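Effector protein B, substrate of the Dot/Icm secretion system (Legionella drancourtii, PDB 4JVS) probably acts as a GTPase-activating protein, its GAP domain speeding GTP hydrolysis by a Rab-type GTPase of the host cell after secretion through the Dot/Icm system. Local coordinates at residues Ala21-Leu26 with Val50-Thr55; Thr40-Leu45 with Ala198-Met203; Arg54-Asn59 with Leu176-Gln181. All coordinates share one frame; numbering follows the deposited sequence.

Contact 1: Ala21-Leu26 with Val50-Thr55; sequences ATPPLL and VESVRT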
ATOM      1  N   ALA A  21      21.503   6.595 -30.900  1.00 65.40           N
ATOM      2  CA  ALA A  21      21.413   7.594 -29.832  1.00 68.03           C
ATOM      3  C   ALA A  21      21.852   7.005 -28.491  1.00 71.78           C
ATOM      4  O   ALA A  21      21.475   5.882 -28.144  1.00 70.28           O
ATOM      5  CB  ALA A  21      19.996   8.155 -29.729  1.00 60.35           C
ATOM      6  N   THR A  22      22.637   7.764 -27.732  1.00 68.07           N
ATOM      7  CA  THR A  22      23.199   7.245 -26.487  1.00 65.13           C
ATOM      8  C   THR A  22      22.292   7.441 -25.266  1.00 63.89           C
ATOM      9  O   THR A  22      22.015   8.577 -24.871  1.00 60.87           O
ATOM     10  CB  THR A  22      24.588   7.851 -26.211  1.00 70.22           C
ATOM     11  OG1 THR A  22      25.536   7.288 -27.128  1.00 71.20           O
ATOM     12  CG2 THR A  22      25.030   7.553 -24.782  1.00 59.47           C
ATOM     13  N   PRO A  23      21.829   6.323 -24.670  1.00 62.70           N
ATOM     14  CA  PRO A  23      21.011   6.324 -23.451  1.00 56.16           C
ATOM     15  C   PRO A  23      21.769   6.934 -22.281  1.00 55.74           C
ATOM     16  O   PRO A  23      22.890   6.511 -22.003  1.00 55.79           O
ATOM     17  CB  PRO A  23      20.760   4.833 -23.194  1.00 55.25           C
ATOM     18  CG  PRO A  23      21.832   4.117 -23.939  1.00 58.09           C
ATOM     19  CD  PRO A  23      22.068   4.955 -25.160  1.00 61.60           C
ATOM     20  N   PRO A  24      21.172   7.932 -21.616  1.00 52.28           N
ATOM     21  CA  PRO A  24      21.797   8.620 -20.487  1.00 47.72           C
ATOM     22  C   PRO A  24      21.810   7.756 -19.235  1.00 50.83           C
ATOM     23  O   PRO A  24      20.965   6.874 -19.103  1.00 50.90           O
ATOM     24  CB  PRO A  24      20.890   9.829 -20.278  1.00 47.77           C
ATOM     25  CG  PRO A  24      19.605   9.438 -20.843  1.00 48.29           C
ATOM     26  CD  PRO A  24      19.896   8.553 -21.997  1.00 51.34           C
ATOM     27  N   LEU A  25      22.752   8.022 -18.333  1.00 49.72           N
ATOM     28  CA  LEU A  25      22.929   7.236 -17.117  1.00 47.56           C
ATOM     29  C   LEU A  25      22.374   7.967 -15.901  1.00 46.79           C
ATOM     30  O   LEU A  25      22.883   9.019 -15.516  1.00 49.40           O
ATOM     31  CB  LEU A  25      24.417   6.970 -16.894  1.00 49.31           C
ATOM     32  CG  LEU A  25      24.879   6.141 -15.696  1.00 45.38           C
ATOM     33  CD1 LEU A  25      24.782   4.665 -16.002  1.00 46.09           C
ATOM     34  CD2 LEU A  25      26.296   6.504 -15.367  1.00 42.99           C
ATOM     35  N   LEU A  26      21.333   7.414 -15.296  1.00 44.41           N
ATOM     36  CA  LEU A  26      20.792   8.002 -14.081  1.00 44.37           C
ATOM     37  C   LEU A  26      21.763   7.794 -12.932  1.00 45.72           C
ATOM     38  O   LEU A  26      22.141   6.662 -12.627  1.00 47.85           O
ATOM     39  CB  LEU A  26      19.444   7.384 -13.732  1.00 43.19           C
ATOM     40  CG  LEU A  26      18.396   7.423 -14.834  1.00 42.68           C
ATOM     41  CD1 LEU A  26      17.131   6.790 -14.319  1.00 39.24           C
ATOM     42  CD2 LEU A  26      18.155   8.850 -15.317  1.00 44.00           C
ATOM     43  N   VAL A  50      16.891  10.456 -27.209  1.00 54.31           N
ATOM     44  CA  VAL A  50      16.972   9.353 -26.253  1.00 58.12           C
ATOM     45  C   VAL A  50      15.734   8.463 -26.344  1.00 58.32           C
ATOM     46  O   VAL A  50      14.605   8.957 -26.474  1.00 56.76           O
ATOM     47  CB  VAL A  50      17.268   9.822 -24.787  1.00 54.63           C
ATOM     48  CG1 VAL A  50      18.131  11.084 -24.782  1.00 53.84           C
ATOM     49  CG2 VAL A  50      15.997  10.025 -23.992  1.00 52.40           C
ATOM     50  N   GLU A  51      15.968   7.150 -26.322  1.00 59.11           N
ATOM     51  CA  GLU A  51      14.896   6.159 -26.437  1.00 61.86           C
ATOM     52  C   GLU A  51      15.083   4.955 -25.499  1.00 62.76           C
ATOM     53  O   GLU A  51      14.328   3.980 -25.564  1.00 62.75           O
ATOM     54  CB  GLU A  51      14.720   5.708 -27.892  1.00 61.42           C
ATOM     55  CG  GLU A  51      15.939   5.033 -28.493  1.00 62.89           C
ATOM     56  CD  GLU A  51      16.044   5.247 -29.994  1.00 70.06           C
ATOM     57  OE1 GLU A  51      15.152   5.914 -30.576  1.00 70.49           O
ATOM     58  OE2 GLU A  51      17.030   4.758 -30.588  1.00 68.93           O
ATOM     59  N   SER A  52      16.096   5.032 -24.637  1.00 59.29           N
ATOM     60  CA  SER A  52      16.214   4.124 -23.495  1.00 57.37           C
ATOM     61  C   SER A  52      16.918   4.841 -22.332  1.00 52.65           C
ATOM     62  O   SER A  52      17.087   6.061 -22.379  1.00 50.76           O
ATOM     63  CB  SER A  52      16.920   2.818 -23.882  1.00 55.94           C
ATOM     64  OG  SER A  52      18.311   2.871 -23.608  1.00 59.07           O
ATOM     65  N   VAL A  53      17.311   4.093 -21.299  1.00 52.82           N
ATOM     66  CA  VAL A  53      17.923   4.676 -20.096  1.00 50.94           C
ATOM     67  C   VAL A  53      18.697   3.623 -19.290  1.00 47.94           C
ATOM     68  O   VAL A  53      18.322   2.458 -19.274  1.00 50.09           O
ATOM     69  CB  VAL A  53      16.847   5.359 -19.200  1.00 51.57           C
ATOM     70  CG1 VAL A  53      15.800   4.347 -18.738  1.00 50.21           C
ATOM     71  CG2 VAL A  53      17.482   6.070 -18.009  1.00 46.38           C
ATOM     72  N   ARG A  54      19.774   4.032 -18.624  1.00 47.55           N
ATOM     73  CA  ARG A  54      20.594   3.112 -17.837  1.00 48.79           C
ATOM     74  C   ARG A  54      20.413   3.289 -16.322  1.00 50.52           C
ATOM     75  O   ARG A  54      21.010   4.182 -15.706  1.00 47.59           O
ATOM     76  CB  ARG A  54      22.078   3.249 -18.208  1.00 51.57           C
ATOM     77  CG  ARG A  54      22.330   3.445 -19.697  1.00 53.13           C
ATOM     78  CD  ARG A  54      23.758   3.113 -20.095  1.00 55.89           C
ATOM     79  NE  ARG A  54      24.777   3.838 -19.331  1.00 54.96           N
ATOM     80  CZ  ARG A  54      25.336   4.984 -19.716  1.00 52.45           C
ATOM     81  NH1 ARG A  54      24.961   5.558 -20.847  1.00 54.53           N
ATOM     82  NH2 ARG A  54      26.270   5.557 -18.971  1.00 50.93           N
ATOM     83  N   THR A  55      19.609   2.408 -15.728  1.00 50.41           N
ATOM     84  CA  THR A  55      19.282   2.480 -14.313  1.00 45.76           C
ATOM     85  C   THR A  55      20.164   1.566 -13.483  1.00 47.64           C
ATOM     86  O   THR A  55      19.844   1.254 -12.334  1.00 50.48           O
ATOM     87  CB  THR A  55      17.838   2.051 -14.079  1.00 45.35           C
ATOM     88  OG1 THR A  55      17.680   0.688 -14.488  1.00 48.93           O
ATOM     89  CG2 THR A  55      16.888   2.920 -14.877  1.00 44.52           C
TER
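Leu-25 and Arg-54 are paired in a single beta bridge, and both of its backbone hydrogen bonds are made by Arg-54. Arg-54 N donates to Pro-24 O at 3.1 Å, close to straight at 165°. Arg-54 O accepts from Leu-26 N at 3.3 Å, a more bent bond of 144°. One residue gripping the two neighbours of Leu-25 in this way is the signature of parallel pairing, here confined to one bridge between two irregular loops. These loops precede and follow helix 34-45, so the pairing ties together the two ends of a helical connection in the GAP fragment, at the surface of its N-terminal part.

The Arg-54 side chain supplies a second kind of contact. With CG beside its own backbone N (chi1 -39°) and the chain bent at chi3, the guanidinium folds back across the opposing backbone. Leu-25 CA sits over the centre of one face, and Pro-24 C lies over that same face nearer the rim. Pro-23 O stands instead at the edge, near the plane and next to NH1. Leu-25 crosses the arginine at about a right angle, bringing Leu-25 CD1 within 3.4 Å of Arg-54 NE.

Apolar packing adds a third kind of contact. Leu-26 CG meets Val-53 CG2 at 3.6 Å, the two side chains crossing, whereas Leu-26 runs alongside Thr-55 with Leu-26 CD1 3.9 Å from Thr-55 CG2. Pro-24 CD rests 4.0 Å from Val-50 CB. Helix 34-45 backs this apolar side, with Trp-41 against Leu-26 and Leu-45 against both Pro-24 and Val-53.

Contact 2: Thr40-Leu45 with Ala198-Met203; sequences TWAGLL and ALDDFM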
ATOM      1  N   THR A  40      17.077  16.881 -12.403  1.00 46.89           N
ATOM      2  CA  THR A  40      18.238  16.395 -13.141  1.00 45.79           C
ATOM      3  C   THR A  40      17.883  15.291 -14.125  1.00 43.49           C
ATOM      4  O   THR A  40      18.196  15.385 -15.313  1.00 44.71           O
ATOM      5  CB  THR A  40      19.330  15.863 -12.200  1.00 45.18           C
ATOM      6  OG1 THR A  40      19.876  16.942 -11.432  1.00 45.38           O
ATOM      7  CG2 THR A  40      20.440  15.218 -12.999  1.00 40.86           C
ATOM      8  N   TRP A  41      17.229  14.246 -13.636  1.00 45.05           N
ATOM      9  CA  TRP A  41      16.906  13.102 -14.490  1.00 44.81           C
ATOM     10  C   TRP A  41      15.936  13.449 -15.617  1.00 41.44           C
ATOM     11  O   TRP A  41      16.128  13.023 -16.759  1.00 40.18           O
ATOM     12  CB  TRP A  41      16.391  11.927 -13.658  1.00 42.25           C
ATOM     13  CG  TRP A  41      17.444  11.349 -12.770  1.00 41.71           C
ATOM     14  CD1 TRP A  41      18.782  11.634 -12.787  1.00 41.80           C
ATOM     15  CD2 TRP A  41      17.251  10.397 -11.718  1.00 43.86           C
ATOM     16  NE1 TRP A  41      19.433  10.913 -11.815  1.00 43.83           N
ATOM     17  CE2 TRP A  41      18.518  10.148 -11.143  1.00 43.39           C
ATOM     18  CE3 TRP A  41      16.130   9.737 -11.199  1.00 42.45           C
ATOM     19  CZ2 TRP A  41      18.693   9.263 -10.084  1.00 41.55           C
ATOM     20  CZ3 TRP A  41      16.308   8.859 -10.148  1.00 40.80           C
ATOM     21  CH2 TRP A  41      17.581   8.630  -9.602  1.00 40.22           C
ATOM     22  N   ALA A  42      14.907  14.227 -15.296  1.00 42.50           N
ATOM     23  CA  ALA A  42      13.945  14.651 -16.307  1.00 42.59           C
ATOM     24  C   ALA A  42      14.643  15.433 -17.419  1.00 44.65           C
ATOM     25  O   ALA A  42      14.257  15.347 -18.580  1.00 49.13           O
ATOM     26  CB  ALA A  42      12.834  15.475 -15.684  1.00 39.55           C
ATOM     27  N   GLY A  43      15.678  16.183 -17.055  1.00 42.47           N
ATOM     28  CA  GLY A  43      16.460  16.928 -18.018  1.00 42.03           C
ATOM     29  C   GLY A  43      17.243  16.024 -18.949  1.00 46.99           C
ATOM     30  O   GLY A  43      17.230  16.218 -20.167  1.00 47.38           O
ATOM     31  N   LEU A  44      17.927  15.035 -18.370  1.00 47.41           N
ATOM     32  CA  LEU A  44      18.687  14.051 -19.134  1.00 46.19           C
ATOM     33  C   LEU A  44      17.798  13.223 -20.065  1.00 46.14           C
ATOM     34  O   LEU A  44      18.209  12.838 -21.157  1.00 48.38           O
ATOM     35  CB  LEU A  44      19.435  13.103 -18.191  1.00 46.07           C
ATOM     36  CG  LEU A  44      20.660  13.578 -17.414  1.00 41.59           C
ATOM     37  CD1 LEU A  44      21.202  12.455 -16.557  1.00 42.65           C
ATOM     38  CD2 LEU A  44      21.713  14.043 -18.380  1.00 45.28           C
ATOM     39  N   LEU A  45      16.603  12.923 -19.644  1.00 44.01           N
ATOM     40  CA  LEU A  45      15.735  12.103 -20.447  1.00 47.18           C
ATOM     41  C   LEU A  45      14.921  12.891 -21.452  1.00 49.63           C
ATOM     42  O   LEU A  45      14.281  12.326 -22.309  1.00 49.52           O
ATOM     43  CB  LEU A  45      14.836  11.266 -19.541  1.00 46.92           C
ATOM     44  CG  LEU A  45      15.568  10.247 -18.672  1.00 48.13           C
ATOM     45  CD1 LEU A  45      14.640   9.389 -17.863  1.00 47.16           C
ATOM     46  CD2 LEU A  45      16.455   9.376 -19.507  1.00 46.96           C
ATOM     47  N   ALA A 198       6.202  10.374 -15.219  1.00 41.25           N
ATOM     48  CA  ALA A 198       6.252  10.288 -13.790  1.00 40.51           C
ATOM     49  C   ALA A 198       7.111  11.379 -13.263  1.00 42.21           C
ATOM     50  O   ALA A 198       6.850  11.937 -12.247  1.00 43.32           O
ATOM     51  CB  ALA A 198       6.792   8.948 -13.365  1.00 40.19           C
ATOM     52  N   LEU A 199       8.179  11.660 -13.951  1.00 41.95           N
ATOM     53  CA  LEU A 199       9.064  12.729 -13.528  1.00 42.90           C
ATOM     54  C   LEU A 199       8.368  14.085 -13.633  1.00 44.54           C
ATOM     55  O   LEU A 199       8.417  14.886 -12.691  1.00 46.49           O
ATOM     56  CB  LEU A 199      10.353  12.718 -14.352  1.00 42.87           C
ATOM     57  CG  LEU A 199      11.187  11.448 -14.219  1.00 40.38           C
ATOM     58  CD1 LEU A 199      12.406  11.505 -15.103  1.00 40.33           C
ATOM     59  CD2 LEU A 199      11.589  11.264 -12.780  1.00 38.89           C
ATOM     60  N   ASP A 200       7.714  14.335 -14.769  1.00 42.90           N
ATOM     61  CA  ASP A 200       7.027  15.612 -14.999  1.00 41.52           C
ATOM     62  C   ASP A 200       5.803  15.779 -14.084  1.00 44.54           C
ATOM     63  O   ASP A 200       5.527  16.879 -13.608  1.00 43.45           O
ATOM     64  CB  ASP A 200       6.640  15.784 -16.476  1.00 44.32           C
ATOM     65  CG  ASP A 200       7.856  15.816 -17.412  1.00 51.71           C
ATOM     66  OD1 ASP A 200       8.924  16.328 -16.992  1.00 54.10           O
ATOM     67  OD2 ASP A 200       7.744  15.327 -18.565  1.00 47.98           O
ATOM     68  N   ASP A 201       5.079  14.691 -13.830  1.00 44.04           N
ATOM     69  CA  ASP A 201       3.966  14.727 -12.886  1.00 42.46           C
ATOM     70  C   ASP A 201       4.439  15.071 -11.474  1.00 43.90           C
ATOM     71  O   ASP A 201       3.724  15.737 -10.721  1.00 42.23           O
ATOM     72  CB  ASP A 201       3.210  13.397 -12.878  1.00 42.06           C
ATOM     73  CG  ASP A 201       2.330  13.216 -14.105  1.00 46.24           C
ATOM     74  OD1 ASP A 201       2.631  13.833 -15.156  1.00 45.56           O
ATOM     75  OD2 ASP A 201       1.334  12.460 -14.021  1.00 49.33           O
ATOM     76  N   PHE A 202       5.640  14.618 -11.113  1.00 43.77           N
ATOM     77  CA  PHE A 202       6.198  14.965  -9.809  1.00 44.52           C
ATOM     78  C   PHE A 202       6.449  16.474  -9.674  1.00 43.61           C
ATOM     79  O   PHE A 202       5.970  17.109  -8.730  1.00 41.53           O
ATOM     80  CB  PHE A 202       7.481  14.188  -9.518  1.00 41.74           C
ATOM     81  CG  PHE A 202       8.019  14.436  -8.140  1.00 40.18           C
ATOM     82  CD1 PHE A 202       7.445  13.815  -7.038  1.00 41.33           C
ATOM     83  CD2 PHE A 202       9.070  15.311  -7.940  1.00 39.22           C
ATOM     84  CE1 PHE A 202       7.930  14.052  -5.759  1.00 41.54           C
ATOM     85  CE2 PHE A 202       9.557  15.555  -6.666  1.00 40.25           C
ATOM     86  CZ  PHE A 202       8.986  14.926  -5.575  1.00 41.51           C
ATOM     87  N   MET A 203       7.211  17.019 -10.623  1.00 42.37           N
ATOM     88  CA  MET A 203       7.420  18.456 -10.770  1.00 42.41           C
ATOM     89  C   MET A 203       6.146  19.287 -10.633  1.00 45.24           C
ATOM     90  O   MET A 203       6.115  20.271  -9.887  1.00 47.09           O
ATOM     91  CB  MET A 203       8.018  18.744 -12.143  1.00 44.29           C
ATOM     92  CG  MET A 203       9.455  19.197 -12.137  1.00 51.14           C
ATOM     93  SD  MET A 203      10.576  17.861 -11.710  1.00 60.41           S
ATOM     94  CE  MET A 203      10.873  18.181  -9.953  1.00 42.79           C
TER
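Ala-42 and Leu-199 meet where helix 34-45 crosses helix 193-214, the short axes passing 9.7 Å apart at their closest with their directions 137° apart. Leu-199 carries the contact. Leu-199 CB lies 3.9 Å from Ala-42 CB, methylene against methyl, at the point where the two backbones come nearest. From there CG stands anti to the carbonyl carbon (chi1 -62°), and an extended chi2 sends CD1 straight on to the surface of the other helix. Leu-199 CD1 is the working tip: it lies 3.7 Å from Ala-42 N, 4.1 Å from Leu-45 CD1 and 4.3 Å from Trp-41 CB. Leu-45 crosses Leu-199 at about a right angle, closing one side of the site. With Ile-38 also in touch, Leu-199 fits like a knob among Ile-38, Trp-41, Ala-42 and Leu-45. Helix 156-177 adds a third wall, with Ile-170 against Leu-199 and Leu-174 against Trp-41. The indole of Trp-41 leads away from helix 193-214, and its NE1 is hydrogen-bonded to Gln-27 O. On the exposed flank the Asp-200 carboxylate comes alongside Ala-42, with Asp-200 OD1 4.2 Å from Ala-42 CB. No hydrogen bond or salt bridge links the two segments, so their fit rests on shape and on burial of aliphatic carbon.

Contact 3: Arg54-Asn59 with Leu176-Gln181; sequences RTEEVN and LIQNGQ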
ATOM      1  N   ARG A  54      19.774   4.032 -18.624  1.00 47.55           N
ATOM      2  CA  ARG A  54      20.594   3.112 -17.837  1.00 48.79           C
ATOM      3  C   ARG A  54      20.413   3.289 -16.322  1.00 50.52           C
ATOM      4  O   ARG A  54      21.010   4.182 -15.706  1.00 47.59           O
ATOM      5  CB  ARG A  54      22.078   3.249 -18.208  1.00 51.57           C
ATOM      6  CG  ARG A  54      22.330   3.445 -19.697  1.00 53.13           C
ATOM      7  CD  ARG A  54      23.758   3.113 -20.095  1.00 55.89           C
ATOM      8  NE  ARG A  54      24.777   3.838 -19.331  1.00 54.96           N
ATOM      9  CZ  ARG A  54      25.336   4.984 -19.716  1.00 52.45           C
ATOM     10  NH1 ARG A  54      24.961   5.558 -20.847  1.00 54.53           N
ATOM     11  NH2 ARG A  54      26.270   5.557 -18.971  1.00 50.93           N
ATOM     12  N   THR A  55      19.609   2.408 -15.728  1.00 50.41           N
ATOM     13  CA  THR A  55      19.282   2.480 -14.313  1.00 45.76           C
ATOM     14  C   THR A  55      20.164   1.566 -13.483  1.00 47.64           C
ATOM     15  O   THR A  55      19.844   1.254 -12.334  1.00 50.48           O
ATOM     16  CB  THR A  55      17.838   2.051 -14.079  1.00 45.35           C
ATOM     17  OG1 THR A  55      17.680   0.688 -14.488  1.00 48.93           O
ATOM     18  CG2 THR A  55      16.888   2.920 -14.877  1.00 44.52           C
ATOM     19  N   GLU A  56      21.277   1.138 -14.069  1.00 49.20           N
ATOM     20  CA  GLU A  56      22.181   0.174 -13.437  1.00 49.22           C
ATOM     21  C   GLU A  56      22.845   0.733 -12.173  1.00 47.57           C
ATOM     22  O   GLU A  56      23.070   0.007 -11.207  1.00 47.93           O
ATOM     23  CB  GLU A  56      23.256  -0.278 -14.439  1.00 52.43           C
ATOM     24  CG  GLU A  56      22.952   0.073 -15.915  1.00 54.70           C
ATOM     25  CD  GLU A  56      21.789  -0.734 -16.505  1.00 58.27           C
ATOM     26  OE1 GLU A  56      21.101  -0.220 -17.418  1.00 55.55           O
ATOM     27  OE2 GLU A  56      21.564  -1.884 -16.059  1.00 58.41           O
ATOM     28  N   GLU A  57      23.152   2.026 -12.177  1.00 48.36           N
ATOM     29  CA  GLU A  57      23.865   2.634 -11.056  1.00 47.08           C
ATOM     30  C   GLU A  57      22.934   3.278 -10.025  1.00 46.70           C
ATOM     31  O   GLU A  57      23.389   3.963  -9.097  1.00 44.02           O
ATOM     32  CB  GLU A  57      24.920   3.619 -11.562  1.00 43.43           C
ATOM     33  CG  GLU A  57      25.919   2.958 -12.498  1.00 44.46           C
ATOM     34  CD  GLU A  57      27.209   3.739 -12.651  1.00 46.90           C
ATOM     35  OE1 GLU A  57      27.946   3.460 -13.627  1.00 44.93           O
ATOM     36  OE2 GLU A  57      27.483   4.618 -11.798  1.00 47.45           O
ATOM     37  N   VAL A  58      21.636   3.035 -10.188  1.00 44.96           N
ATOM     38  CA  VAL A  58      20.636   3.522  -9.249  1.00 45.81           C
ATOM     39  C   VAL A  58      20.487   2.538  -8.079  1.00 44.11           C
ATOM     40  O   VAL A  58      20.207   1.359  -8.275  1.00 49.13           O
ATOM     41  CB  VAL A  58      19.267   3.771  -9.955  1.00 45.95           C
ATOM     42  CG1 VAL A  58      18.209   4.245  -8.969  1.00 44.45           C
ATOM     43  CG2 VAL A  58      19.422   4.790 -11.066  1.00 45.54           C
ATOM     44  N   ASN A  59      20.699   3.030  -6.864  1.00 42.86           N
ATOM     45  CA  ASN A  59      20.459   2.239  -5.668  1.00 45.18           C
ATOM     46  C   ASN A  59      19.066   2.515  -5.121  1.00 43.95           C
ATOM     47  O   ASN A  59      18.828   3.553  -4.501  1.00 43.12           O
ATOM     48  CB  ASN A  59      21.511   2.549  -4.607  1.00 44.90           C
ATOM     49  CG  ASN A  59      21.350   1.709  -3.351  1.00 47.78           C
ATOM     50  OD1 ASN A  59      20.258   1.265  -3.005  1.00 49.97           O
ATOM     51  ND2 ASN A  59      22.449   1.505  -2.645  1.00 54.04           N
ATOM     52  N   LEU A 176      10.911  -1.082 -12.425  1.00 45.06           N
ATOM     53  CA  LEU A 176      10.364  -1.834 -13.557  1.00 46.88           C
ATOM     54  C   LEU A 176      11.348  -1.904 -14.731  1.00 45.66           C
ATOM     55  O   LEU A 176      11.632  -2.978 -15.251  1.00 48.36           O
ATOM     56  CB  LEU A 176       9.021  -1.244 -14.017  1.00 45.97           C
ATOM     57  CG  LEU A 176       7.791  -1.592 -13.170  1.00 42.52           C
ATOM     58  CD1 LEU A 176       6.553  -0.887 -13.662  1.00 40.93           C
ATOM     59  CD2 LEU A 176       7.558  -3.085 -13.158  1.00 43.48           C
ATOM     60  N   ILE A 177      11.841  -0.760 -15.126  1.00 44.69           N
ATOM     61  CA  ILE A 177      12.779  -0.642 -16.202  1.00 46.66           C
ATOM     62  C   ILE A 177      14.034  -1.361 -15.868  1.00 47.39           C
ATOM     63  O   ILE A 177      14.626  -1.956 -16.701  1.00 50.47           O
ATOM     64  CB  ILE A 177      13.079   0.809 -16.501  1.00 49.33           C
ATOM     65  CG1 ILE A 177      12.068   1.328 -17.502  1.00 50.35           C
ATOM     66  CG2 ILE A 177      14.455   0.933 -17.072  1.00 48.29           C
ATOM     67  CD1 ILE A 177      11.785   2.790 -17.384  1.00 46.19           C
ATOM     68  N   GLN A 178      14.415  -1.327 -14.619  1.00 46.41           N
ATOM     69  CA  GLN A 178      15.601  -1.983 -14.149  1.00 47.34           C
ATOM     70  C   GLN A 178      15.497  -3.465 -14.290  1.00 49.68           C
ATOM     71  O   GLN A 178      16.463  -4.145 -14.113  1.00 50.65           O
ATOM     72  CB  GLN A 178      15.878  -1.639 -12.704  1.00 49.96           C
ATOM     73  CG  GLN A 178      16.809  -2.595 -12.000  1.00 47.53           C
ATOM     74  CD  GLN A 178      18.237  -2.211 -12.166  1.00 52.01           C
ATOM     75  OE1 GLN A 178      18.764  -2.252 -13.257  1.00 54.44           O
ATOM     76  NE2 GLN A 178      18.871  -1.829 -11.091  1.00 52.58           N
ATOM     77  N   ASN A 179      14.325  -3.929 -14.664  1.00 51.02           N
ATOM     78  CA  ASN A 179      14.134  -5.310 -15.004  1.00 52.32           C
ATOM     79  C   ASN A 179      13.857  -5.674 -16.453  1.00 56.04           C
ATOM     80  O   ASN A 179      12.743  -5.705 -16.880  1.00 56.46           O
ATOM     81  CB  ASN A 179      13.062  -5.926 -14.149  1.00 53.70           C
ATOM     82  CG  ASN A 179      13.475  -6.076 -12.720  1.00 54.41           C
ATOM     83  OD1 ASN A 179      14.532  -6.563 -12.409  1.00 54.21           O
ATOM     84  ND2 ASN A 179      12.615  -5.664 -11.839  1.00 54.35           N
ATOM     85  N   GLY A 180      14.929  -5.871 -17.208  1.00 64.39           N
ATOM     86  CA  GLY A 180      15.210  -7.162 -17.753  1.00 65.82           C
ATOM     87  C   GLY A 180      14.093  -7.730 -18.587  1.00 67.30           C
ATOM     88  O   GLY A 180      13.704  -7.245 -19.632  1.00 62.87           O
ATOM     89  N   GLN A 181      13.558  -8.746 -17.934  1.00 67.52           N
ATOM     90  CA  GLN A 181      12.739  -9.828 -18.400  1.00 66.03           C
ATOM     91  C   GLN A 181      11.326  -9.563 -18.864  1.00 69.38           C
ATOM     92  O   GLN A 181      10.382  -9.977 -18.224  1.00 64.20           O
ATOM     93  CB  GLN A 181      12.639 -10.792 -17.237  1.00 66.72           C
ATOM     94  CG  GLN A 181      12.214 -10.176 -15.953  1.00 64.36           C
ATOM     95  CD  GLN A 181      12.683 -10.936 -14.774  1.00 63.81           C
ATOM     96  OE1 GLN A 181      13.861 -11.115 -14.581  1.00 66.48           O
ATOM     97  NE2 GLN A 181      11.765 -11.380 -13.971  1.00 59.66           N
TER
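Ile-177 meets Thr-55 through methyl groups, the CG2 atoms of the two residues lying 3.8 Å apart and the side chains crossing at about a right angle. Ile-177 CG2 also packs against Val-53, which extends the apolar patch along the loop.

Gln-178 follows and makes the polar part of the contact. Gln-178 CB lies 3.4 Å from Thr-55 OG1, and the chain then bends at chi2 (88°), which swings the amide back across the threonine. There Thr-55 OG1 donates a weak hydrogen bond to Gln-178 OE1, 3.4 Å long. The threonine hydroxyl is set for this by chi1 of 62°, which places OG1 between its own backbone N and carbonyl carbon. The other end of the amide, Gln-178 NE2, lies 3.5 Å from Thr-55 O. Thr-55 O also accepts a weak hydrogen bond of 3.3 Å from Val-58 N, closing a type I turn from Thr-55 to Val-58, so the glutamine amide lies against the start of a tight turn. Glu-56 also approaches the amide, with Glu-56 OE2 4.0 Å from Gln-178 OE1 and the carboxylate and amide planes 65° apart.

Beyond Gln-178 the segment moves away from the loop 54-59. Gln-181, like Leu-176 at the start of the segment, packs on the chain of another protein in the assembly.

The contact thus sets the C-terminal end of helix 156-177 beside the loop leading from helix 34-45 to helix 60-80. At the far end of that loop Asn-59 is the N-cap of helix 60-80, its OD1 accepting from Gln-62 N.

Contact 2 is buried, contact 3 partly so, and contact 1 lies at the surface. Contacts 1 and 2 share helix 34-45: one pairs the loops at its two ends, the other packs its side on helix 193-214, and Leu-26 on Trp-41 and Pro-24 on Leu-45 join them directly. Contacts 1 and 3 share Arg-54 and Thr-55. Contacts 2 and 3 do not touch, but helix 156-177 ends in contact 3 and packs on contact 2 through Ile-170 and Leu-174. The chemistry differs with place: mainly aliphatic packing without hydrogen bonds in contact 2, backbone pairing and an arginine laid over the opposing backbone in contact 1, methyl packing beside one weak side-chain hydrogen bond in contact 3.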